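Local structure of magnetosome protein MamA (Magnetospirillum gryphiswaldense, 3AS8) at residues A[85-90]-A[97-102]; A[63-68]-A[79-84]; A[10-15]-A[41-46]. The protein is a magnetosome-associated tetratricopeptide-repeat protein that recognises copies of itself and so assembles into larger complexes, probably offering its helical repeats as a surface for protein-protein interactions. One frame throughout, in Å; residues are numbered along the deposited sequence.

Contact 1: residues A[85-90]-A[97-102]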
ATOM      1  N   THR A  85      -0.176  -1.101  -4.140  1.00 18.59           N
ATOM      2  CA  THR A  85      -0.226  -2.053  -5.227  1.00 19.27           C
ATOM      3  C   THR A  85       1.066  -1.994  -6.038  1.00 17.92           C
ATOM      4  O   THR A  85       1.608  -3.043  -6.360  1.00 17.61           O
ATOM      5  CB  THR A  85      -1.458  -1.929  -6.130  1.00 19.62           C
ATOM      6  OG1 THR A  85      -2.633  -2.147  -5.341  1.00 22.26           O
ATOM      7  CG2 THR A  85      -1.438  -3.034  -7.186  1.00 21.63           C
ATOM      8  N   TYR A  86       1.563  -0.803  -6.323  1.00 17.78           N
ATOM      9  CA  TYR A  86       2.858  -0.673  -6.993  1.00 18.31           C
ATOM     10  C   TYR A  86       4.008  -1.401  -6.301  1.00 18.83           C
ATOM     11  O   TYR A  86       4.836  -2.125  -6.961  1.00 19.85           O
ATOM     12  CB  TYR A  86       3.173   0.774  -7.199  1.00 19.00           C
ATOM     13  CG  TYR A  86       2.409   1.482  -8.304  1.00 19.75           C
ATOM     14  CD1 TYR A  86       2.080   0.857  -9.529  1.00 25.04           C
ATOM     15  CD2 TYR A  86       2.212   2.839  -8.214  1.00 24.10           C
ATOM     16  CE1 TYR A  86       1.452   1.615 -10.584  1.00 24.66           C
ATOM     17  CE2 TYR A  86       1.627   3.574  -9.217  1.00 23.13           C
ATOM     18  CZ  TYR A  86       1.264   2.976 -10.401  1.00 25.90           C
ATOM     19  OH  TYR A  86       0.653   3.795 -11.359  1.00 29.27           O
ATOM     20  N   VAL A  87       4.087  -1.284  -4.960  1.00 19.68           N
ATOM     21  CA  VAL A  87       5.154  -1.988  -4.251  1.00 19.29           C
ATOM     22  C   VAL A  87       4.960  -3.488  -4.512  1.00 19.59           C
ATOM     23  O   VAL A  87       5.945  -4.245  -4.740  1.00 19.99           O
ATOM     24  CB  VAL A  87       5.120  -1.713  -2.699  1.00 21.16           C
ATOM     25  CG1 VAL A  87       6.185  -2.598  -2.030  1.00 19.96           C
ATOM     26  CG2 VAL A  87       5.226  -0.204  -2.425  1.00 16.29           C
ATOM     27  N   GLN A  88       3.713  -3.959  -4.438  1.00 20.08           N
ATOM     28  CA  GLN A  88       3.467  -5.392  -4.625  1.00 23.01           C
ATOM     29  C   GLN A  88       3.957  -5.884  -6.012  1.00 22.96           C
ATOM     30  O   GLN A  88       4.438  -6.972  -6.125  1.00 22.93           O
ATOM     31  CB  GLN A  88       1.987  -5.749  -4.463  1.00 22.91           C
ATOM     32  CG  GLN A  88       1.617  -5.969  -3.016  1.00 24.53           C
ATOM     33  CD  GLN A  88       0.161  -6.005  -2.803  1.00 27.09           C
ATOM     34  OE1 GLN A  88      -0.645  -5.526  -3.618  1.00 27.66           O
ATOM     35  NE2 GLN A  88      -0.208  -6.583  -1.685  1.00 33.25           N
ATOM     36  N   VAL A  89       3.842  -5.067  -7.036  1.00 23.81           N
ATOM     37  CA  VAL A  89       4.367  -5.456  -8.411  1.00 23.99           C
ATOM     38  C   VAL A  89       5.752  -4.836  -8.747  1.00 24.79           C
ATOM     39  O   VAL A  89       6.117  -4.715  -9.912  1.00 24.97           O
ATOM     40  CB  VAL A  89       3.332  -5.089  -9.504  1.00 23.18           C
ATOM     41  CG1 VAL A  89       2.006  -5.596  -9.144  1.00 26.10           C
ATOM     42  CG2 VAL A  89       3.183  -3.565  -9.717  1.00 26.40           C
ATOM     43  N   GLN A  90       6.481  -4.366  -7.732  1.00 24.53           N
ATOM     44  CA  GLN A  90       7.844  -3.781  -7.892  1.00 24.07           C
ATOM     45  C   GLN A  90       7.963  -2.595  -8.812  1.00 24.52           C
ATOM     46  O   GLN A  90       9.033  -2.369  -9.460  1.00 26.52           O
ATOM     47  CB  GLN A  90       8.830  -4.896  -8.289  1.00 24.58           C
ATOM     48  CG  GLN A  90       8.612  -6.068  -7.338  1.00 26.88           C
ATOM     49  CD  GLN A  90       9.754  -7.082  -7.175  1.00 34.94           C
ATOM     50  OE1 GLN A  90       9.603  -8.025  -6.387  1.00 37.88           O
ATOM     51  NE2 GLN A  90      10.833  -6.938  -7.917  1.00 33.02           N
ATOM     52  N   PRO A  97       6.317   8.520  -4.640  1.00 23.53           N
ATOM     53  CA  PRO A  97       5.572   9.767  -4.449  1.00 24.47           C
ATOM     54  C   PRO A  97       4.184   9.594  -3.820  1.00 23.18           C
ATOM     55  O   PRO A  97       3.769  10.447  -3.038  1.00 24.88           O
ATOM     56  CB  PRO A  97       5.438  10.363  -5.876  1.00 25.29           C
ATOM     57  CG  PRO A  97       6.326   9.542  -6.753  1.00 26.02           C
ATOM     58  CD  PRO A  97       6.732   8.291  -6.038  1.00 23.16           C
ATOM     59  N   LEU A  98       3.497   8.508  -4.131  1.00 21.37           N
ATOM     60  CA  LEU A  98       2.178   8.282  -3.590  1.00 21.46           C
ATOM     61  C   LEU A  98       2.275   7.993  -2.081  1.00 20.67           C
ATOM     62  O   LEU A  98       1.532   8.557  -1.280  1.00 21.18           O
ATOM     63  CB  LEU A  98       1.484   7.096  -4.333  1.00 20.64           C
ATOM     64  CG  LEU A  98       1.134   7.319  -5.850  1.00 20.41           C
ATOM     65  CD1 LEU A  98       0.792   5.990  -6.587  1.00 19.19           C
ATOM     66  CD2 LEU A  98       0.034   8.325  -6.039  1.00 19.36           C
ATOM     67  N   LEU A  99       3.185   7.086  -1.718  1.00 19.63           N
ATOM     68  CA  LEU A  99       3.377   6.756  -0.302  1.00 18.57           C
ATOM     69  C   LEU A  99       3.927   7.934   0.541  1.00 18.80           C
ATOM     70  O   LEU A  99       3.551   8.038   1.689  1.00 19.68           O
ATOM     71  CB  LEU A  99       4.235   5.485  -0.120  1.00 16.78           C
ATOM     72  CG  LEU A  99       3.704   4.235  -0.769  1.00 17.04           C
ATOM     73  CD1 LEU A  99       4.725   3.059  -0.632  1.00 23.14           C
ATOM     74  CD2 LEU A  99       2.306   3.795  -0.293  1.00 18.27           C
ATOM     75  N   VAL A 100       4.825   8.781   0.007  1.00 19.54           N
ATOM     76  CA  VAL A 100       5.193  10.006   0.688  1.00 20.19           C
ATOM     77  C   VAL A 100       3.969  10.828   1.011  1.00 21.70           C
ATOM     78  O   VAL A 100       3.830  11.360   2.107  1.00 22.17           O
ATOM     79  CB  VAL A 100       6.259  10.811  -0.117  1.00 21.03           C
ATOM     80  CG1 VAL A 100       6.564  12.294   0.463  1.00 22.84           C
ATOM     81  CG2 VAL A 100       7.551   9.967  -0.231  1.00 20.04           C
ATOM     82  N   LYS A 101       3.061  10.980   0.043  1.00 21.47           N
ATOM     83  CA  LYS A 101       1.923  11.848   0.239  1.00 22.06           C
ATOM     84  C   LYS A 101       0.961  11.232   1.211  1.00 20.18           C
ATOM     85  O   LYS A 101       0.414  11.904   2.089  1.00 21.90           O
ATOM     86  CB  LYS A 101       1.255  12.095  -1.126  1.00 22.26           C
ATOM     87  CG  LYS A 101      -0.044  12.928  -1.059  1.00 27.93           C
ATOM     88  CD  LYS A 101      -0.749  12.904  -2.463  1.00 30.93           C
ATOM     89  CE  LYS A 101      -1.752  14.037  -2.623  1.00 34.84           C
ATOM     90  NZ  LYS A 101      -1.138  15.343  -2.820  1.00 39.72           N
ATOM     91  N   VAL A 102       0.780   9.936   1.135  1.00 19.19           N
ATOM     92  CA  VAL A 102      -0.136   9.272   2.068  1.00 19.58           C
ATOM     93  C   VAL A 102       0.444   9.322   3.475  1.00 20.14           C
ATOM     94  O   VAL A 102      -0.277   9.674   4.407  1.00 21.91           O
ATOM     95  CB  VAL A 102      -0.423   7.818   1.692  1.00 18.53           C
ATOM     96  CG1 VAL A 102      -1.201   7.147   2.766  1.00 20.38           C
ATOM     97  CG2 VAL A 102      -1.104   7.714   0.316  1.00 20.76           C
TER
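Tyr-86 and Val-87, close to the C-terminal end of helix 76-88, face Leu-98 and Leu-99 of the next helix, 92-105, across a wide backbone gap. The nearest CA atoms, Tyr-86 CA and Leu-98 CA, stand 9.6 Å apart, so side chains alone span the interval. Behind them the first helix closes in a Schellman motif: Gln-90, with positive phi, is its C-prime residue, Lys-91 N bonds to Tyr-86 O, and Gln-90 N bonds to Val-87 O at 3.0 Å. That turn reverses the chain within a few residues and brings helix 92-105 back alongside.

The touching is done by two apolar pairs placed side by side. Leu-98 comes to the rim of the tyrosine ring, near its plane: its CD1 methyl lies 3.7 Å from Tyr-86 CE2 and is almost as near to CD2, so one methyl meets one ring edge. In Tyr-86, chi1 (-75°) puts CG beside the backbone N, and the ring rotation about chi2 (-37°) then turns the CD2-CE2 edge to Leu-98. The second pair meets at about a right angle, Val-87 CG2 against Leu-99 CD1 at 3.8 Å. No hydrogen bond crosses between the segments; the polar end of Tyr-86 is occupied elsewhere, its OH being hydrogen-bonded to Glu-66 OE1.

Successive tetratricopeptide repeats stack roughly antiparallel helices into a superhelix, and this junction is a worked case of one such turn. Tyr-86 also leans on Leu-94 and Ala-95, while Leu-98 reaches Leu-82 and, on helix 58-71, Ile-69. Leu-99 turns to Val-112 and Leu-116 of helix 110-122, so helix 92-105 is packed between its predecessors and its successor.

Contact 2: residues A[63-68]-A[79-84]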
ATOM      1  N   GLU A  63      -4.541   0.387 -13.852  1.00 20.25           N
ATOM      2  CA  GLU A  63      -4.856   1.427 -14.845  1.00 23.40           C
ATOM      3  C   GLU A  63      -6.070   2.286 -14.424  1.00 22.40           C
ATOM      4  O   GLU A  63      -6.045   3.517 -14.622  1.00 21.01           O
ATOM      5  CB  GLU A  63      -5.041   0.760 -16.241  1.00 26.09           C
ATOM      6  CG  GLU A  63      -5.871   1.521 -17.294  1.00 33.86           C
ATOM      7  CD  GLU A  63      -7.394   1.219 -17.186  0.50 34.93           C
ATOM      8  OE1 GLU A  63      -7.835   0.006 -17.013  0.50 32.14           O
ATOM      9  OE2 GLU A  63      -8.128   2.230 -17.218  0.50 34.27           O
ATOM     10  N   LEU A  64      -7.136   1.671 -13.841  1.00 21.14           N
ATOM     11  CA  LEU A  64      -8.293   2.468 -13.346  1.00 21.55           C
ATOM     12  C   LEU A  64      -7.890   3.374 -12.176  1.00 21.23           C
ATOM     13  O   LEU A  64      -8.393   4.501 -12.030  1.00 22.40           O
ATOM     14  CB  LEU A  64      -9.484   1.581 -12.883  1.00 21.22           C
ATOM     15  CG  LEU A  64     -10.603   1.295 -13.848  1.00 25.34           C
ATOM     16  CD1 LEU A  64      -9.981   0.768 -15.126  1.00 30.99           C
ATOM     17  CD2 LEU A  64     -11.665   0.305 -13.252  1.00 20.15           C
ATOM     18  N   LEU A  65      -6.944   2.908 -11.369  1.00 18.24           N
ATOM     19  CA  LEU A  65      -6.524   3.655 -10.209  1.00 18.57           C
ATOM     20  C   LEU A  65      -5.670   4.805 -10.686  1.00 18.50           C
ATOM     21  O   LEU A  65      -5.766   5.873 -10.146  1.00 19.32           O
ATOM     22  CB  LEU A  65      -5.782   2.776  -9.192  1.00 16.66           C
ATOM     23  CG  LEU A  65      -6.644   1.773  -8.406  1.00 20.13           C
ATOM     24  CD1 LEU A  65      -5.750   0.781  -7.646  1.00 24.16           C
ATOM     25  CD2 LEU A  65      -7.686   2.463  -7.442  1.00 18.12           C
ATOM     26  N   GLU A  66      -4.882   4.583 -11.728  1.00 19.58           N
ATOM     27  CA  GLU A  66      -4.057   5.643 -12.306  1.00 21.12           C
ATOM     28  C   GLU A  66      -4.934   6.763 -12.930  1.00 23.45           C
ATOM     29  O   GLU A  66      -4.637   7.938 -12.786  1.00 22.77           O
ATOM     30  CB  GLU A  66      -3.136   5.035 -13.390  1.00 23.08           C
ATOM     31  CG  GLU A  66      -1.971   4.153 -12.882  1.00 23.70           C
ATOM     32  CD  GLU A  66      -1.199   3.295 -13.963  1.00 32.77           C
ATOM     33  OE1 GLU A  66      -0.150   2.640 -13.588  1.00 31.26           O
ATOM     34  OE2 GLU A  66      -1.617   3.209 -15.170  1.00 31.09           O
ATOM     35  N   ARG A  67      -5.953   6.356 -13.700  1.00 23.51           N
ATOM     36  CA  ARG A  67      -6.933   7.286 -14.246  1.00 26.28           C
ATOM     37  C   ARG A  67      -7.611   8.079 -13.049  1.00 26.04           C
ATOM     38  O   ARG A  67      -7.853   9.270 -13.125  1.00 25.77           O
ATOM     39  CB  ARG A  67      -7.939   6.498 -15.122  1.00 26.76           C
ATOM     40  CG  ARG A  67      -8.484   7.249 -16.293  1.00 35.64           C
ATOM     41  CD  ARG A  67      -9.289   6.370 -17.241  0.50 35.97           C
ATOM     42  NE  ARG A  67      -8.537   5.169 -17.575  0.50 35.54           N
ATOM     43  CZ  ARG A  67      -7.718   5.065 -18.620  0.50 37.74           C
ATOM     44  NH1 ARG A  67      -7.553   6.097 -19.462  0.50 37.13           N
ATOM     45  NH2 ARG A  67      -7.058   3.932 -18.810  0.50 35.98           N
ATOM     46  N   SER A  68      -7.917   7.407 -11.949  1.00 26.29           N
ATOM     47  CA  SER A  68      -8.494   8.042 -10.758  1.00 28.04           C
ATOM     48  C   SER A  68      -7.587   9.106 -10.142  1.00 29.31           C
ATOM     49  O   SER A  68      -8.005  10.276  -9.888  1.00 28.94           O
ATOM     50  CB  SER A  68      -8.794   6.979  -9.709  1.00 28.18           C
ATOM     51  OG  SER A  68      -9.746   6.013 -10.249  1.00 30.61           O
ATOM     52  N   ALA A  79      -4.573   6.988  -3.516  1.00 20.27           N
ATOM     53  CA  ALA A  79      -3.142   6.999  -3.432  1.00 19.80           C
ATOM     54  C   ALA A  79      -2.594   5.817  -2.621  1.00 17.65           C
ATOM     55  O   ALA A  79      -1.550   5.232  -2.995  1.00 17.28           O
ATOM     56  CB  ALA A  79      -2.677   8.413  -2.849  1.00 20.02           C
ATOM     57  N   THR A  80      -3.307   5.456  -1.542  1.00 18.03           N
ATOM     58  CA  THR A  80      -2.942   4.347  -0.647  1.00 17.98           C
ATOM     59  C   THR A  80      -3.009   3.028  -1.388  1.00 18.48           C
ATOM     60  O   THR A  80      -1.998   2.267  -1.450  1.00 16.22           O
ATOM     61  CB  THR A  80      -3.819   4.315   0.613  1.00 18.77           C
ATOM     62  OG1 THR A  80      -3.769   5.586   1.241  1.00 19.68           O
ATOM     63  CG2 THR A  80      -3.356   3.241   1.631  1.00 20.73           C
ATOM     64  N   VAL A  81      -4.146   2.755  -2.041  1.00 17.93           N
ATOM     65  CA  VAL A  81      -4.308   1.510  -2.820  0.50 18.75           C
ATOM     66  C   VAL A  81      -3.257   1.411  -3.900  1.00 17.92           C
ATOM     67  O   VAL A  81      -2.544   0.420  -4.063  1.00 17.65           O
ATOM     68  CB  VAL A  81      -5.659   1.455  -3.599  0.50 20.76           C
ATOM     69  CG1 VAL A  81      -5.783   0.057  -4.278  0.50 20.69           C
ATOM     70  CG2 VAL A  81      -6.839   1.753  -2.678  0.50 21.14           C
ATOM     71  N   LEU A  82      -3.181   2.472  -4.694  1.00 17.70           N
ATOM     72  CA  LEU A  82      -2.331   2.419  -5.833  1.00 17.20           C
ATOM     73  C   LEU A  82      -0.856   2.320  -5.404  1.00 17.52           C
ATOM     74  O   LEU A  82      -0.130   1.501  -5.933  1.00 17.93           O
ATOM     75  CB  LEU A  82      -2.527   3.605  -6.720  1.00 17.41           C
ATOM     76  CG  LEU A  82      -1.737   3.750  -7.999  1.00 15.28           C
ATOM     77  CD1 LEU A  82      -1.899   2.429  -8.865  1.00 17.90           C
ATOM     78  CD2 LEU A  82      -2.154   5.123  -8.769  1.00 16.49           C
ATOM     79  N   GLY A  83      -0.440   3.129  -4.430  1.00 19.58           N
ATOM     80  CA  GLY A  83       0.943   3.088  -3.930  1.00 18.22           C
ATOM     81  C   GLY A  83       1.264   1.726  -3.381  1.00 19.48           C
ATOM     82  O   GLY A  83       2.300   1.155  -3.695  1.00 20.50           O
ATOM     83  N   LEU A  84       0.401   1.174  -2.542  1.00 17.80           N
ATOM     84  CA  LEU A  84       0.646  -0.182  -2.055  1.00 18.49           C
ATOM     85  C   LEU A  84       0.703  -1.254  -3.147  1.00 18.59           C
ATOM     86  O   LEU A  84       1.487  -2.238  -3.054  1.00 19.15           O
ATOM     87  CB  LEU A  84      -0.387  -0.583  -0.940  1.00 17.20           C
ATOM     88  CG  LEU A  84      -0.226   0.271   0.334  1.00 17.74           C
ATOM     89  CD1 LEU A  84      -1.369   0.000   1.365  1.00 18.67           C
ATOM     90  CD2 LEU A  84       1.229   0.036   0.926  1.00 18.88           C
TER
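The CA atoms of Leu-65 and Leu-82 are the nearest such pair between segments 63-68 and 79-84, 6.2 Å apart, and the axes of these short segments pass at 9.9 Å with their N-to-C directions 136° apart. Leu-65 CB rests on Leu-82 CD1 at 3.9 Å, while farther out its CD1 approaches Val-81 CG1, the side chains crossing at about a right angle; that closeness is doubtful, as Val-81 has two conformers. In Leu-82, chi1 (-179°) sets CG anti to the backbone N and sends it across the gap, and chi2 (53°) then divides the methyls: CD1 goes to the CB of Leu-65, and CD2 lies by the Leu-65 carbonyl and 4.0 Å from Glu-66 CA.

Two roughly antiparallel helices joined by a short turn are the recurring element of tetratricopeptide repeats; here no hydrogen bond crosses between the segments, and carbon atoms and the Leu-65 carbonyl make the contacts. Glu-66 borders them with its aliphatic part, CG near the Leu-82 CD2 methyl, while its carboxylate is held by Tyr-86 OH.

On helix 58-71, Arg-67 grips Glu-63 side-on, with NE and NH2 both directed to OE2; the shorter bond, NH2 to OE2, is 2.6 Å. Ser-68 OG donates to Leu-64 O at 2.7 Å, and the backbone N of Ser-68 reaches that oxygen from the opposite face of its plane. Leu-65 also touches Leu-46 of helix 42-54.

Contact 3: residues A[10-15]-A[41-46]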
ATOM      1  N   TYR A  10     -28.496   2.465  -9.934  1.00 21.21           N
ATOM      2  CA  TYR A  10     -28.692   1.123  -9.433  1.00 20.26           C
ATOM      3  C   TYR A  10     -27.346   0.322  -9.331  1.00 18.34           C
ATOM      4  O   TYR A  10     -27.057  -0.326  -8.317  1.00 19.16           O
ATOM      5  CB  TYR A  10     -29.734   0.352 -10.292  1.00 20.10           C
ATOM      6  CG  TYR A  10     -29.972  -1.092  -9.872  1.00 18.62           C
ATOM      7  CD1 TYR A  10     -30.849  -1.409  -8.831  1.00 24.79           C
ATOM      8  CD2 TYR A  10     -29.378  -2.143 -10.541  1.00 20.67           C
ATOM      9  CE1 TYR A  10     -31.064  -2.697  -8.462  1.00 28.63           C
ATOM     10  CE2 TYR A  10     -29.599  -3.418 -10.196  1.00 21.72           C
ATOM     11  CZ  TYR A  10     -30.432  -3.706  -9.153  1.00 26.47           C
ATOM     12  OH  TYR A  10     -30.655  -5.005  -8.804  1.00 33.81           O
ATOM     13  N   TYR A  11     -26.573   0.331 -10.407  1.00 19.35           N
ATOM     14  CA  TYR A  11     -25.353  -0.529 -10.506  1.00 19.94           C
ATOM     15  C   TYR A  11     -24.249   0.132  -9.667  1.00 21.06           C
ATOM     16  O   TYR A  11     -23.504  -0.540  -9.005  1.00 20.71           O
ATOM     17  CB  TYR A  11     -24.921  -0.748 -11.994  1.00 20.23           C
ATOM     18  CG  TYR A  11     -25.899  -1.686 -12.707  1.00 21.25           C
ATOM     19  CD1 TYR A  11     -25.979  -3.021 -12.377  1.00 23.81           C
ATOM     20  CD2 TYR A  11     -26.815  -1.188 -13.649  1.00 22.07           C
ATOM     21  CE1 TYR A  11     -26.914  -3.901 -13.016  1.00 25.64           C
ATOM     22  CE2 TYR A  11     -27.757  -1.996 -14.216  1.00 22.15           C
ATOM     23  CZ  TYR A  11     -27.804  -3.372 -13.919  1.00 27.33           C
ATOM     24  OH  TYR A  11     -28.775  -4.184 -14.542  1.00 31.81           O
ATOM     25  N   ARG A  12     -24.250   1.471  -9.617  1.00 20.84           N
ATOM     26  CA  ARG A  12     -23.263   2.218  -8.805  1.00 22.65           C
ATOM     27  C   ARG A  12     -23.416   1.919  -7.362  1.00 22.00           C
ATOM     28  O   ARG A  12     -22.473   1.522  -6.728  1.00 22.04           O
ATOM     29  CB  ARG A  12     -23.372   3.702  -9.055  1.00 22.72           C
ATOM     30  CG  ARG A  12     -22.370   4.571  -8.268  1.00 27.70           C
ATOM     31  CD  ARG A  12     -22.680   6.093  -8.539  1.00 29.27           C
ATOM     32  NE  ARG A  12     -21.524   6.897  -8.183  1.00 33.55           N
ATOM     33  CZ  ARG A  12     -21.167   7.171  -6.928  1.00 38.11           C
ATOM     34  NH1 ARG A  12     -21.902   6.729  -5.895  1.00 38.17           N
ATOM     35  NH2 ARG A  12     -20.087   7.906  -6.699  1.00 38.57           N
ATOM     36  N   ASP A  13     -24.613   2.100  -6.833  1.00 22.87           N
ATOM     37  CA  ASP A  13     -24.867   1.901  -5.437  1.00 23.71           C
ATOM     38  C   ASP A  13     -24.615   0.450  -5.043  1.00 22.51           C
ATOM     39  O   ASP A  13     -23.994   0.185  -3.992  1.00 21.27           O
ATOM     40  CB  ASP A  13     -26.359   2.178  -5.049  1.00 24.68           C
ATOM     41  CG  ASP A  13     -26.753   3.682  -5.097  1.00 31.75           C
ATOM     42  OD1 ASP A  13     -25.867   4.547  -5.372  1.00 37.69           O
ATOM     43  OD2 ASP A  13     -27.998   3.957  -4.868  1.00 42.93           O
ATOM     44  N   LYS A  14     -25.169  -0.491  -5.830  1.00 21.57           N
ATOM     45  CA  LYS A  14     -25.010  -1.896  -5.525  1.00 22.65           C
ATOM     46  C   LYS A  14     -23.485  -2.318  -5.606  1.00 22.03           C
ATOM     47  O   LYS A  14     -22.980  -3.119  -4.765  1.00 22.01           O
ATOM     48  CB  LYS A  14     -25.907  -2.752  -6.425  1.00 23.77           C
ATOM     49  CG  LYS A  14     -26.414  -4.026  -5.809  1.00 28.22           C
ATOM     50  CD  LYS A  14     -27.543  -4.652  -6.670  1.00 31.33           C
ATOM     51  CE  LYS A  14     -28.424  -5.649  -5.907  1.00 39.75           C
ATOM     52  NZ  LYS A  14     -27.754  -6.473  -4.829  1.00 40.94           N
ATOM     53  N   GLY A  15     -22.789  -1.821  -6.626  1.00 20.51           N
ATOM     54  CA  GLY A  15     -21.391  -2.185  -6.844  1.00 20.61           C
ATOM     55  C   GLY A  15     -20.441  -1.720  -5.749  1.00 19.85           C
ATOM     56  O   GLY A  15     -19.597  -2.465  -5.222  1.00 19.71           O
ATOM     57  N   ASP A  41     -16.095   8.778 -13.088  1.00 38.08           N
ATOM     58  CA  ASP A  41     -16.596   8.849 -11.680  1.00 36.78           C
ATOM     59  C   ASP A  41     -15.558   8.212 -10.757  1.00 35.70           C
ATOM     60  O   ASP A  41     -15.334   7.001 -10.877  1.00 32.25           O
ATOM     61  CB  ASP A  41     -17.909   8.071 -11.618  1.00 35.48           C
ATOM     62  CG  ASP A  41     -18.549   7.969 -10.198  1.00 37.43           C
ATOM     63  OD1 ASP A  41     -17.893   7.897  -9.112  1.00 39.42           O
ATOM     64  OD2 ASP A  41     -19.793   7.909 -10.179  1.00 40.50           O
ATOM     65  N   VAL A  42     -14.936   9.000  -9.852  1.00 36.62           N
ATOM     66  CA  VAL A  42     -13.708   8.535  -9.118  1.00 35.24           C
ATOM     67  C   VAL A  42     -14.063   7.410  -8.150  1.00 33.66           C
ATOM     68  O   VAL A  42     -13.308   6.447  -7.988  1.00 32.20           O
ATOM     69  CB  VAL A  42     -12.922   9.688  -8.387  1.00 37.35           C
ATOM     70  CG1 VAL A  42     -13.716  10.321  -7.295  1.00 39.41           C
ATOM     71  CG2 VAL A  42     -11.604   9.170  -7.776  1.00 36.66           C
ATOM     72  N   GLU A  43     -15.253   7.469  -7.584  1.00 31.89           N
ATOM     73  CA  GLU A  43     -15.648   6.473  -6.575  1.00 31.67           C
ATOM     74  C   GLU A  43     -15.939   5.104  -7.225  1.00 27.85           C
ATOM     75  O   GLU A  43     -15.627   4.046  -6.635  1.00 27.28           O
ATOM     76  CB  GLU A  43     -16.832   7.055  -5.832  1.00 34.19           C
ATOM     77  CG  GLU A  43     -16.897   6.758  -4.372  1.00 40.06           C
ATOM     78  CD  GLU A  43     -15.658   7.100  -3.591  1.00 42.28           C
ATOM     79  OE1 GLU A  43     -15.234   6.215  -2.810  1.00 46.04           O
ATOM     80  OE2 GLU A  43     -15.124   8.221  -3.719  1.00 45.58           O
ATOM     81  N   VAL A  44     -16.469   5.144  -8.458  1.00 27.13           N
ATOM     82  CA  VAL A  44     -16.697   3.973  -9.262  1.00 25.16           C
ATOM     83  C   VAL A  44     -15.312   3.434  -9.706  1.00 25.90           C
ATOM     84  O   VAL A  44     -15.021   2.231  -9.490  1.00 22.82           O
ATOM     85  CB  VAL A  44     -17.633   4.271 -10.454  1.00 26.50           C
ATOM     86  CG1 VAL A  44     -17.556   3.136 -11.500  1.00 25.40           C
ATOM     87  CG2 VAL A  44     -19.108   4.512  -9.938  1.00 23.19           C
ATOM     88  N   ALA A  45     -14.423   4.307 -10.234  1.00 24.05           N
ATOM     89  CA  ALA A  45     -13.101   3.836 -10.671  1.00 22.75           C
ATOM     90  C   ALA A  45     -12.235   3.248  -9.511  1.00 21.80           C
ATOM     91  O   ALA A  45     -11.556   2.224  -9.674  1.00 19.36           O
ATOM     92  CB  ALA A  45     -12.312   4.931 -11.451  1.00 24.86           C
ATOM     93  N   LEU A  46     -12.317   3.859  -8.345  1.00 21.64           N
ATOM     94  CA  LEU A  46     -11.609   3.398  -7.184  1.00 22.21           C
ATOM     95  C   LEU A  46     -12.065   2.017  -6.721  1.00 22.10           C
ATOM     96  O   LEU A  46     -11.231   1.128  -6.479  1.00 23.07           O
ATOM     97  CB  LEU A  46     -11.794   4.354  -6.069  1.00 23.28           C
ATOM     98  CG  LEU A  46     -11.377   3.842  -4.678  1.00 27.77           C
ATOM     99  CD1 LEU A  46      -9.818   3.479  -4.626  1.00 26.20           C
ATOM    100  CD2 LEU A  46     -11.687   4.836  -3.589  1.00 25.59           C
TER
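Arg-12 and Asp-41 form a salt bridge in which the guanidinium grips the carboxylate side-on, one nitrogen to each oxygen. The NE bond to OD2 is the shorter and straighter, 2.8 Å with an N-H...O angle of 174°; OD2 is met on its syn side and lies in the guanidinium plane. NH2 completes the fork to the syn lone pair of OD1 at 3.3 Å, but there the acceptor is tilted from the guanidinium plane, as the two flat groups stand 32° apart. With CG anti to the backbone N (chi1 -179°) and the chain extended from CG to NE, Arg-12 spans the distance between helices.

Asp-41 does double duty, since it is also the N-cap of helix 42-54. Val-44 N donates to OD1 at 3.2 Å from above the carboxylate plane, and Glu-43 N adds a weak bond to the same oxygen. OD1 is thus shared between the guanidinium and the first turn of the helix. Putting a leucine at Arg-12 would probably leave the Asp-41 carboxylate without its cationic mate and freer to turn at the helix start.

Outward from the charges, the arginine's alkyl stem lies against Val-44, CG to CG2 at 3.7 Å, and NH2 comes 3.5 Å from Glu-43 CB.

The bridge ties helix 5-20 to the start of helix 42-54, skipping helix 24-31 in the sequence. Val-44 also packs on Tyr-35 in the intervening loop, while Val-42 and Ala-45 turn to Ser-68 of helix 58-71 and Leu-46 touches Val-81 of helix 76-88.

In the fold
Along the chain the contacts follow one another without overlap: contact 3 closes before contact 2 opens, and contact 2 before contact 1. Contacts 1 and 2 share helix 76-88, with centres 9 Å apart, and touch directly, for example where Val-102 packs against Ala-79 and Thr-80. Contact 3 is centred about 16 Å from contact 2 and meets it through the successive helices 42-54 and 58-71; the centre of contact 1 lies about 24 Å from that of contact 3, their nearest atoms about 9 Å apart. From helix 42-54 to helix 92-105, successive helices thus pack on one another, the general principle of tetratricopeptide-repeat solenoids, which build an extended, all-helical scaffold consistent with self-assembly.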